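Local structure of sensor protein (Vibrio cholerae, 3BY9) at residues A[221-226]-A[239-244]; A[115-120]-A[246-251]; A[45-50]-A[75-80]. The protein senses C4-dicarboxylates such as succinate through this sensor domain of the histidine kinase DctB, which probably passes phosphate from ATP to a histidine in two-component signalling. All coordinates share one frame; numbering follows the deposited sequence. Where two conformers were deposited one is given.

Contact 1. Residues A[221-226]-A[239-244]; sequences AEQSEW and IVSSRP
Backbone hydrogen bonds tie E222 and S224 to V240 and S242 in antiparallel register. S224 and V240 are a hydrogen-bonded pair: S224 N gives to V240 O at 2.9 Å, and V240 N gives to S224 O at 3.0 Å. Next along, S242 N reaches E222 O at 2.7 Å, and S241 CA sends a CH···O contact to that same oxygen (3.1 Å).

Apolar contact is confined to V240 and W226. A chi1 of -174° turns both V240 methyls to the indole: CG2 sits over the five-membered ring, 3.5 Å from its centroid and 8° off the normal, a clear CH-pi contact, and CG1 meets W226 CE2 and CZ2.

Three waters bridge the strands. One joins A221 O, V240 O and S242 OG; another joins Q223 NE2 to S241 OG, 2.7 Å from the water. A third accepts from R243 NE and lies within hydrogen-bonding distance of E222 OE2 and S242 O. R243 NH1 makes a salt bridge to D17 and NH2 a hydrogen bond to Q13, both on helix 5-27. This is a beta hairpin at the edge of a four-stranded antiparallel sheet, consistent with the membrane-proximal PAS-like half of a DctB sensor.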
# COMPACT_ATOMS: atom_id res chain seq x y z
N ALA A 221 19.50 -1.25 10.07
CA ALA A 221 19.59 -1.05 11.53
C ALA A 221 18.41 -0.44 12.18
O ALA A 221 17.76 0.46 11.60
CB ALA A 221 20.81 -0.21 11.87
N GLU A 222 18.10 -0.88 13.39
CA GLU A 222 16.97 -0.30 14.08
C GLU A 222 17.28 1.17 14.40
O GLU A 222 16.40 2.03 14.33
CB GLU A 222 16.68 -1.05 15.37
CG GLU A 222 15.28 -0.81 15.89
CD GLU A 222 14.90 -1.80 16.96
OE1 GLU A 222 15.37 -2.97 16.86
OE2 GLU A 222 14.11 -1.42 17.87
N GLN A 223 18.53 1.45 14.77
CA GLN A 223 18.92 2.84 15.10
C GLN A 223 20.15 3.15 14.28
O GLN A 223 21.18 2.45 14.37
CB GLN A 223 19.20 2.97 16.60
CG GLN A 223 17.96 2.70 17.44
CD GLN A 223 18.25 2.57 18.93
OE1 GLN A 223 19.34 2.12 19.31
NE2 GLN A 223 17.29 2.97 19.79
N SER A 224 20.07 4.18 13.43
CA SER A 224 21.21 4.50 12.56
C SER A 224 21.26 5.98 12.26
O SER A 224 20.62 6.76 12.96
CB SER A 224 21.06 3.73 11.24
OG SER A 224 22.29 3.76 10.55
N GLU A 225 22.09 6.35 11.27
CA GLU A 225 22.18 7.76 10.83
C GLU A 225 22.24 7.72 9.34
O GLU A 225 22.86 6.80 8.77
CB GLU A 225 23.44 8.48 11.34
CG GLU A 225 23.46 8.66 12.85
CD GLU A 225 24.60 9.54 13.33
OE1 GLU A 225 25.39 9.99 12.48
OE2 GLU A 225 24.69 9.76 14.55
N TRP A 226 21.58 8.68 8.70
CA TRP A 226 21.57 8.79 7.24
C TRP A 226 22.34 10.07 6.95
O TRP A 226 22.04 11.11 7.51
CB TRP A 226 20.15 8.94 6.71
CG TRP A 226 19.34 7.67 6.78
CD1 TRP A 226 19.70 6.47 7.36
CD2 TRP A 226 18.00 7.50 6.29
NE1 TRP A 226 18.64 5.57 7.26
CE2 TRP A 226 17.60 6.17 6.62
CE3 TRP A 226 17.10 8.34 5.62
CZ2 TRP A 226 16.33 5.67 6.29
CZ3 TRP A 226 15.81 7.84 5.30
CH2 TRP A 226 15.45 6.51 5.64
N ILE A 239 19.17 11.40 12.37
CA ILE A 239 19.23 10.25 13.29
C ILE A 239 17.92 9.48 12.91
O ILE A 239 16.84 10.05 12.91
CB ILE A 239 19.20 10.68 14.75
CG1 ILE A 239 20.52 11.42 15.05
CG2 ILE A 239 19.04 9.40 15.71
CD1 ILE A 239 20.48 12.21 16.35
N VAL A 240 18.01 8.18 12.62
CA VAL A 240 16.84 7.45 12.09
C VAL A 240 16.56 6.17 12.86
O VAL A 240 17.49 5.38 13.07
CB VAL A 240 17.10 7.04 10.62
CG1 VAL A 240 15.87 6.43 10.03
CG2 VAL A 240 17.47 8.28 9.77
N SER A 241 15.33 6.01 13.33
CA SER A 241 14.95 4.76 14.01
C SER A 241 13.96 4.05 13.13
O SER A 241 13.07 4.67 12.55
CB SER A 241 14.37 5.04 15.39
OG SER A 241 15.42 5.62 16.18
N SER A 242 14.06 2.72 13.07
CA SER A 242 13.20 1.99 12.12
C SER A 242 12.54 0.82 12.77
O SER A 242 13.10 0.20 13.69
CB SER A 242 14.03 1.48 10.92
OG SER A 242 14.65 2.59 10.26
N ARG A 243 11.33 0.55 12.29
CA ARG A 243 10.48 -0.55 12.81
C ARG A 243 9.89 -1.33 11.63
O ARG A 243 9.01 -0.86 10.91
CB ARG A 243 9.34 0.03 13.68
CG ARG A 243 8.44 -0.99 14.42
CD ARG A 243 9.15 -1.60 15.60
NE ARG A 243 9.52 -0.61 16.64
CZ ARG A 243 8.68 -0.01 17.49
NH1 ARG A 243 7.37 -0.24 17.48
NH2 ARG A 243 9.19 0.77 18.45
N PRO A 244 10.34 -2.58 11.43
CA PRO A 244 9.75 -3.29 10.30
C PRO A 244 8.36 -3.78 10.71
O PRO A 244 8.11 -4.01 11.91
CB PRO A 244 10.73 -4.45 10.04
CG PRO A 244 11.44 -4.64 11.34
CD PRO A 244 11.56 -3.25 11.95
O HOH W 1 17.25 2.99 11.29
O HOH W 2 12.15 0.08 16.44
O HOH W 3 15.03 4.45 18.63

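Contact 2. Residues A[115-120]-A[246-251]; sequences KSQYFA and PELALT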
# COMPACT_ATOMS: atom_id res chain seq x y z
N LYS A 115 -5.85 -15.32 1.23
CA LYS A 115 -6.10 -13.90 1.41
C LYS A 115 -4.75 -13.30 1.02
O LYS A 115 -3.71 -13.95 1.16
CB LYS A 115 -6.41 -13.55 2.87
CG LYS A 115 -5.39 -13.95 3.88
CD LYS A 115 -5.91 -13.65 5.29
CE LYS A 115 -4.86 -14.00 6.34
NZ LYS A 115 -3.57 -13.26 6.11
N SER A 116 -4.73 -12.08 0.48
CA SER A 116 -3.46 -11.47 0.18
C SER A 116 -3.61 -9.98 0.42
O SER A 116 -4.72 -9.47 0.58
CB SER A 116 -3.02 -11.73 -1.29
OG SER A 116 -3.89 -11.07 -2.18
N GLN A 117 -2.46 -9.30 0.54
CA GLN A 117 -2.49 -7.85 0.71
C GLN A 117 -1.34 -7.28 -0.09
O GLN A 117 -0.33 -7.97 -0.36
CB GLN A 117 -2.42 -7.46 2.18
CG GLN A 117 -1.20 -7.99 2.90
CD GLN A 117 -1.40 -7.87 4.42
OE1 GLN A 117 -1.59 -8.88 5.14
NE2 GLN A 117 -1.42 -6.65 4.90
N TYR A 118 -1.44 -5.99 -0.47
CA TYR A 118 -0.43 -5.42 -1.34
C TYR A 118 -0.55 -3.91 -1.32
O TYR A 118 -1.57 -3.39 -0.91
CB TYR A 118 -0.74 -5.87 -2.79
CG TYR A 118 0.35 -5.59 -3.82
CD1 TYR A 118 1.64 -6.17 -3.68
CD2 TYR A 118 0.08 -4.82 -4.94
CE1 TYR A 118 2.62 -5.97 -4.64
CE2 TYR A 118 1.06 -4.61 -5.94
CZ TYR A 118 2.32 -5.20 -5.76
OH TYR A 118 3.25 -5.05 -6.76
N PHE A 119 0.51 -3.19 -1.71
CA PHE A 119 0.36 -1.72 -1.80
C PHE A 119 0.94 -1.34 -3.15
O PHE A 119 1.85 -2.02 -3.64
CB PHE A 119 1.09 -0.98 -0.63
CG PHE A 119 2.52 -1.38 -0.43
CD1 PHE A 119 3.53 -0.78 -1.17
CD2 PHE A 119 2.85 -2.39 0.46
CE1 PHE A 119 4.88 -1.18 -1.01
CE2 PHE A 119 4.19 -2.79 0.62
CZ PHE A 119 5.19 -2.18 -0.13
N ALA A 120 0.41 -0.29 -3.77
CA ALA A 120 0.87 0.07 -5.08
C ALA A 120 0.33 1.42 -5.50
O ALA A 120 -0.56 1.97 -4.85
CB ALA A 120 0.33 -0.95 -6.10
N PRO A 246 6.66 -6.66 9.04
CA PRO A 246 6.71 -7.79 8.10
C PRO A 246 5.42 -8.15 7.37
O PRO A 246 5.46 -8.47 6.17
CB PRO A 246 7.20 -8.94 8.97
CG PRO A 246 8.13 -8.26 9.92
CD PRO A 246 7.34 -7.01 10.30
N GLU A 247 4.31 -8.13 8.10
CA GLU A 247 3.00 -8.47 7.54
C GLU A 247 2.61 -7.56 6.42
O GLU A 247 1.83 -7.96 5.53
CB GLU A 247 1.92 -8.38 8.62
CG GLU A 247 1.90 -9.55 9.59
CD GLU A 247 0.87 -9.39 10.69
OE1 GLU A 247 -0.29 -9.02 10.39
OE2 GLU A 247 1.21 -9.63 11.87
N LEU A 248 3.14 -6.34 6.45
CA LEU A 248 2.81 -5.30 5.47
C LEU A 248 3.89 -5.11 4.43
O LEU A 248 3.71 -4.38 3.46
CB LEU A 248 2.63 -3.95 6.19
CG LEU A 248 1.69 -4.00 7.38
CD1 LEU A 248 1.54 -2.57 7.92
CD2 LEU A 248 0.29 -4.57 6.95
N ALA A 249 4.99 -5.80 4.64
CA ALA A 249 6.15 -5.72 3.77
C ALA A 249 6.59 -4.27 3.63
O ALA A 249 6.96 -3.80 2.54
CB ALA A 249 5.89 -6.39 2.40
N LEU A 250 6.51 -3.54 4.75
CA LEU A 250 6.91 -2.12 4.85
C LEU A 250 7.65 -1.85 6.16
O LEU A 250 7.33 -2.45 7.19
CB LEU A 250 5.71 -1.19 4.83
CG LEU A 250 4.97 -0.97 3.51
CD1 LEU A 250 3.67 -0.19 3.77
CD2 LEU A 250 5.87 -0.20 2.56
N THR A 251 8.64 -0.96 6.12
CA THR A 251 9.38 -0.60 7.34
C THR A 251 9.03 0.87 7.61
O THR A 251 9.15 1.69 6.72
CB THR A 251 10.92 -0.76 7.16
OG1 THR A 251 11.23 -2.16 6.94
CG2 THR A 251 11.69 -0.29 8.44
O HOH W 4 -1.69 -9.56 7.99
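This contact joins the two sheets of the sensor: Q117 and F119, on an outermost strand of the sheet that carries succinate-binding residues, meet E247 to A249 in the connection between strands 238-245 and 250-257 of the other sheet, and L250 at the start of strand 250-257. F119 does most of the work. Its ring presents an edge to the turn, CE2 lying 3.3 Å from L248 O and 3.5 Å from A249 O, both near the ring plane. One face is taken by L250, whose CD2 methyl is 3.8 Å from the ring centroid, 28° off the normal, a CH-pi contact displaced toward the rim at CZ. A chi1 of 51° places F119 CG between the backbone N and the carbonyl carbon, which swings the ring out from the strand to the L248-L250 backbone.

Q117 adds a polar link through water, which donates to Q117 OE1 (2.9 Å) and to E247 OE1 (2.8 Å). Its NE2 lies 3.4 Å from L248 CD2 but is hydrogen-bonded to Y130 OH. Beyond the segments, the F119 ring also meets F176, and L248 packs on Y130 of strand 128-138 and on I23 and L27 of helix 5-27, so that the turn lies between that long helix and the edge strand.

Contact 3. Residues A[45-50]-A[75-80]; sequences DALLSA and TYLIDR
L47, near the end of helix 41-48, lays its branched tip across L77 and the backbone of I78 and D79 on strand 74-79. Its two methyls divide the task. CD1 meets L77 CD1 at 3.9 Å, while CD2 reaches further along the strand to D79 CA and to I78 O, each 3.7 Å away. L47 CG is anti to its carbonyl carbon, beside the backbone N (chi1 -72°), which carries both methyls over the strand, and at this point the two backbones come to 6.3 Å between the CA atoms of L47 and D79.

L77 answers from the strand. Its CG is anti to the backbone N (chi1 -180°), and the terminal fork spans two helix residues: CD1 on L47, CD2 against A46 CB at 3.9 Å and against L47 CG at 4.0 Å. A46, a single methyl, fills the flank of this leucine pair and also rests on I56 and T59 of helix 53-70. L47 also touches I85, L143 and V136 of strands 84-87, 141-150 and 128-138. I78 points to the other side of the sheet, where its side chain approaches Y106, a succinate-binding residue.

D79 touches L47 with carbon, its CB lying 4.1 Å from L47 CD2. The carboxylate is engaged elsewhere: OD1 accepts from the backbone N of F81, an Asx turn, and from that of N83.

No hydrogen bond or salt bridge joins the helix end to the strand. The contact is mostly aliphatic, so here the helix end is held by burial and fit of methyl groups and not by directional bonds.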
# COMPACT_ATOMS: atom_id res chain seq x y z
N ASP A 45 -23.29 -14.63 -7.67
CA ASP A 45 -24.18 -14.63 -8.82
C ASP A 45 -23.57 -13.89 -10.02
O ASP A 45 -23.81 -14.26 -11.19
CB ASP A 45 -25.53 -14.00 -8.48
CG ASP A 45 -26.47 -14.94 -7.67
OD1 ASP A 45 -27.58 -14.48 -7.31
OD2 ASP A 45 -26.11 -16.09 -7.40
N ALA A 46 -22.84 -12.81 -9.76
CA ALA A 46 -22.19 -12.10 -10.86
C ALA A 46 -21.14 -12.97 -11.54
O ALA A 46 -21.02 -13.00 -12.77
CB ALA A 46 -21.54 -10.79 -10.35
N LEU A 47 -20.34 -13.67 -10.73
CA LEU A 47 -19.29 -14.49 -11.30
C LEU A 47 -19.90 -15.63 -12.10
O LEU A 47 -19.32 -16.08 -13.08
CB LEU A 47 -18.37 -15.00 -10.18
CG LEU A 47 -17.48 -13.89 -9.59
CD1 LEU A 47 -16.85 -14.39 -8.29
CD2 LEU A 47 -16.36 -13.54 -10.56
N LEU A 48 -21.06 -16.10 -11.67
CA LEU A 48 -21.70 -17.22 -12.39
C LEU A 48 -22.41 -16.76 -13.68
O LEU A 48 -22.63 -17.59 -14.58
CB LEU A 48 -22.72 -17.92 -11.45
CG LEU A 48 -22.05 -18.71 -10.28
CD1 LEU A 48 -23.18 -19.26 -9.33
CD2 LEU A 48 -21.19 -19.86 -10.79
N SER A 49 -22.77 -15.47 -13.78
CA SER A 49 -23.45 -14.94 -14.98
C SER A 49 -22.88 -13.57 -15.32
O SER A 49 -23.59 -12.55 -15.30
CB SER A 49 -24.95 -14.79 -14.75
OG SER A 49 -25.55 -16.04 -14.46
N ALA A 50 -21.57 -13.57 -15.59
CA ALA A 50 -20.88 -12.30 -15.79
C ALA A 50 -21.36 -11.48 -16.96
O ALA A 50 -21.19 -10.28 -16.95
CB ALA A 50 -19.38 -12.51 -15.87
N THR A 75 -14.02 -0.91 -4.27
CA THR A 75 -14.30 -2.32 -3.85
C THR A 75 -14.72 -2.95 -5.19
O THR A 75 -15.68 -2.50 -5.79
CB THR A 75 -15.43 -2.40 -2.83
OG1 THR A 75 -15.05 -1.68 -1.62
CG2 THR A 75 -15.70 -3.87 -2.46
N TYR A 76 -14.02 -4.02 -5.61
CA TYR A 76 -14.30 -4.50 -6.95
C TYR A 76 -14.08 -6.01 -7.07
O TYR A 76 -13.24 -6.58 -6.38
CB TYR A 76 -13.43 -3.76 -8.00
CG TYR A 76 -11.94 -3.69 -7.72
CD1 TYR A 76 -11.04 -4.40 -8.52
CD2 TYR A 76 -11.42 -2.85 -6.70
CE1 TYR A 76 -9.64 -4.27 -8.32
CE2 TYR A 76 -10.05 -2.73 -6.51
CZ TYR A 76 -9.18 -3.42 -7.30
OH TYR A 76 -7.83 -3.22 -7.11
N LEU A 77 -14.85 -6.59 -7.98
CA LEU A 77 -14.91 -8.04 -8.18
C LEU A 77 -14.26 -8.45 -9.48
O LEU A 77 -14.59 -7.92 -10.52
CB LEU A 77 -16.41 -8.45 -8.19
CG LEU A 77 -16.70 -9.93 -8.38
CD1 LEU A 77 -16.29 -10.70 -7.11
CD2 LEU A 77 -18.21 -10.09 -8.53
N ILE A 78 -13.35 -9.44 -9.40
CA ILE A 78 -12.59 -9.86 -10.58
C ILE A 78 -12.88 -11.32 -10.90
O ILE A 78 -12.95 -12.14 -9.99
CB ILE A 78 -11.10 -9.68 -10.25
CG1 ILE A 78 -10.84 -8.24 -9.71
CG2 ILE A 78 -10.28 -9.83 -11.50
CD1 ILE A 78 -9.36 -8.01 -9.36
N ASP A 79 -13.05 -11.65 -12.19
CA ASP A 79 -13.30 -13.04 -12.55
C ASP A 79 -12.02 -13.88 -12.46
O ASP A 79 -10.97 -13.40 -12.10
CB ASP A 79 -14.01 -13.13 -13.93
CG ASP A 79 -13.11 -12.80 -15.12
OD1 ASP A 79 -11.89 -12.72 -14.97
OD2 ASP A 79 -13.66 -12.65 -16.25
N ARG A 80 -12.12 -15.17 -12.75
CA ARG A 80 -10.96 -16.02 -12.53
C ARG A 80 -9.86 -15.86 -13.57
O ARG A 80 -8.79 -16.46 -13.44
CB ARG A 80 -11.41 -17.50 -12.44
CG ARG A 80 -11.91 -18.07 -13.73
CD ARG A 80 -12.23 -19.55 -13.45
NE ARG A 80 -12.62 -20.27 -14.66
CZ ARG A 80 -11.75 -20.76 -15.53
NH1 ARG A 80 -10.45 -20.62 -15.33
NH2 ARG A 80 -12.20 -21.40 -16.61

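Overall arrangement
Contacts 1 and 3 lie on opposite sides of the chain's centre, their centres about 44 Å apart, and contact 2 falls between them, its centre about 20 Å from that of contact 1 and about 24 Å from that of contact 3. Contacts 1 and 2 touch: R243 O is 3.7 Å from T251 CG2, on adjacent strands of one sheet. Contacts 2 and 3 reach the other sheet, their nearest atoms about 8 Å apart. The F119 and I78 side chains lie about 6 and 4 Å from those of Y131 and Y106, which bind succinate in another structure; none is bound here. The I239 side chain is about 9 Å from a bound calcium ion.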